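Local structure of uncharacterized protein (Bacteroides eggerthii DSM 20697, 4ECO) at residues Leu358-Asn363 with Leu382-Asn387. The protein is of unknown function but is built of leucine-rich repeats, a scaffold that commonly binds other proteins. Sequence-based numbering, arbitrary orientation.
Sequences LNLAYN and LSFAHN
Ser-383 N donates to Leu-358 O and Leu-360 N to Ser-383 O (2.9 Å), pairing two short parallel strands whose segments run 12° apart. Past the strands, Tyr-362 N donates to Ala-385 O, and Asn-363 N to His-386 O (2.9 Å).

Asn-363 and Asn-387 hold the consensus asparagine position of leucine-rich repeats in successive turns. Asn-387 ND2 donates to Leu-360 O in the preceding turn (3.2 Å). Asn-387 ND2 also donates to Phe-384 O in its own turn (2.9 Å). Asn-363 ND2 also grips Leu-360 O, at 2.9 Å, so this carbonyl takes one amide from each face of its plane. Asn-387 CG sits beside its own backbone N, chi1 -74°, which turns the amide back toward Phe-384 O. An alanine here is likely to leave Leu-360 O and Phe-384 O each with one amide donor fewer, and Ile-365 N without its side-chain acceptor.

Tyr-362 and His-386 form an offset stack, centroids 4.0 Å apart. The ring planes are at 10°. Tyr-362 CE1 lies over the centre of the imidazole.

On the buried side Leu-358 CD2 meets Phe-384 CZ at 3.8 Å, the two side chains crossing at about a right angle. Leu-360 runs alongside Phe-384, its CD1 near CE2. On the opposite face, with Asn-359, Ser-383 OG accepts from Ala-385 N, an ST turn.

The stacking continues both ways: Tyr-339 on Tyr-362 and Tyr-411 on His-386. Asn-363 ND2 also reaches Cys-337 O, and Asn-412 ND2 reaches Phe-384 O. Strand 354-359 lies between strands 334-336 and 381-383, with 404-408 next along the solenoid.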
# COMPACT_ATOMS: atom_id res chain seq x y z
N LEU A 358 -8.24 -1.47 -1.44
CA LEU A 358 -8.06 -2.71 -2.20
C LEU A 358 -6.68 -2.67 -2.83
O LEU A 358 -6.31 -1.72 -3.50
CB LEU A 358 -9.17 -2.96 -3.22
CG LEU A 358 -9.12 -4.27 -4.02
CD1 LEU A 358 -9.30 -5.50 -3.12
CD2 LEU A 358 -10.14 -4.24 -5.14
N ASN A 359 -5.89 -3.67 -2.53
CA ASN A 359 -4.54 -3.80 -3.05
C ASN A 359 -4.27 -5.29 -3.33
O ASN A 359 -4.12 -6.06 -2.39
CB ASN A 359 -3.52 -3.19 -2.09
CG ASN A 359 -2.20 -2.87 -2.74
OD1 ASN A 359 -1.59 -3.71 -3.45
ND2 ASN A 359 -1.72 -1.63 -2.52
N LEU A 360 -4.28 -5.67 -4.63
CA LEU A 360 -4.07 -7.04 -5.12
C LEU A 360 -2.74 -7.14 -5.89
O LEU A 360 -2.53 -8.11 -6.64
CB LEU A 360 -5.26 -7.44 -6.02
CG LEU A 360 -6.66 -7.42 -5.38
CD1 LEU A 360 -7.74 -7.66 -6.41
CD2 LEU A 360 -6.79 -8.44 -4.26
N ALA A 361 -1.84 -6.16 -5.69
CA ALA A 361 -0.60 -6.11 -6.43
C ALA A 361 0.30 -7.30 -6.13
O ALA A 361 0.22 -7.91 -5.07
CB ALA A 361 0.13 -4.81 -6.15
N TYR A 362 1.14 -7.64 -7.13
CA TYR A 362 2.15 -8.67 -7.10
C TYR A 362 1.54 -10.06 -6.92
O TYR A 362 1.76 -10.77 -5.93
CB TYR A 362 3.20 -8.37 -6.02
CG TYR A 362 4.01 -7.14 -6.32
CD1 TYR A 362 5.15 -7.20 -7.11
CD2 TYR A 362 3.65 -5.89 -5.80
CE1 TYR A 362 5.91 -6.06 -7.39
CE2 TYR A 362 4.39 -4.74 -6.10
CZ TYR A 362 5.53 -4.84 -6.88
OH TYR A 362 6.31 -3.73 -7.14
N ASN A 363 0.80 -10.46 -7.96
CA ASN A 363 0.15 -11.76 -8.08
C ASN A 363 0.17 -12.16 -9.56
O ASN A 363 0.97 -11.64 -10.34
CB ASN A 363 -1.28 -11.72 -7.50
CG ASN A 363 -1.33 -11.71 -6.00
OD1 ASN A 363 -1.14 -12.72 -5.36
ND2 ASN A 363 -1.68 -10.59 -5.42
N LEU A 382 -6.26 2.61 -5.29
CA LEU A 382 -6.42 1.15 -5.50
C LEU A 382 -5.29 0.63 -6.35
O LEU A 382 -4.73 1.39 -7.16
CB LEU A 382 -7.74 0.78 -6.18
CG LEU A 382 -9.04 1.26 -5.58
CD1 LEU A 382 -10.16 0.97 -6.53
CD2 LEU A 382 -9.29 0.64 -4.20
N SER A 383 -4.96 -0.67 -6.18
CA SER A 383 -3.89 -1.27 -6.96
C SER A 383 -4.17 -2.71 -7.40
O SER A 383 -4.49 -3.59 -6.59
CB SER A 383 -2.57 -1.25 -6.22
OG SER A 383 -1.56 -1.69 -7.10
N PHE A 384 -3.98 -2.92 -8.71
CA PHE A 384 -4.07 -4.18 -9.42
C PHE A 384 -2.75 -4.41 -10.14
O PHE A 384 -2.66 -5.25 -11.05
CB PHE A 384 -5.25 -4.16 -10.40
CG PHE A 384 -6.58 -3.86 -9.77
CD1 PHE A 384 -7.02 -2.54 -9.62
CD2 PHE A 384 -7.43 -4.89 -9.36
CE1 PHE A 384 -8.27 -2.26 -9.06
CE2 PHE A 384 -8.68 -4.61 -8.80
CZ PHE A 384 -9.10 -3.29 -8.68
N ALA A 385 -1.72 -3.64 -9.75
CA ALA A 385 -0.40 -3.69 -10.37
C ALA A 385 0.29 -5.06 -10.22
O ALA A 385 0.03 -5.78 -9.26
CB ALA A 385 0.48 -2.61 -9.78
N HIS A 386 1.15 -5.41 -11.20
CA HIS A 386 1.97 -6.62 -11.22
C HIS A 386 1.10 -7.85 -11.14
O HIS A 386 1.11 -8.57 -10.15
CB HIS A 386 3.02 -6.61 -10.12
CG HIS A 386 4.05 -5.54 -10.29
ND1 HIS A 386 5.23 -5.78 -10.97
CD2 HIS A 386 4.03 -4.25 -9.88
CE1 HIS A 386 5.90 -4.64 -10.93
NE2 HIS A 386 5.22 -3.69 -10.29
N ASN A 387 0.33 -8.08 -12.20
CA ASN A 387 -0.53 -9.23 -12.40
C ASN A 387 -0.49 -9.57 -13.88
O ASN A 387 0.41 -9.10 -14.59
CB ASN A 387 -1.96 -9.00 -11.90
CG ASN A 387 -2.12 -9.02 -10.40
OD1 ASN A 387 -2.13 -10.06 -9.78
ND2 ASN A 387 -2.35 -7.86 -9.80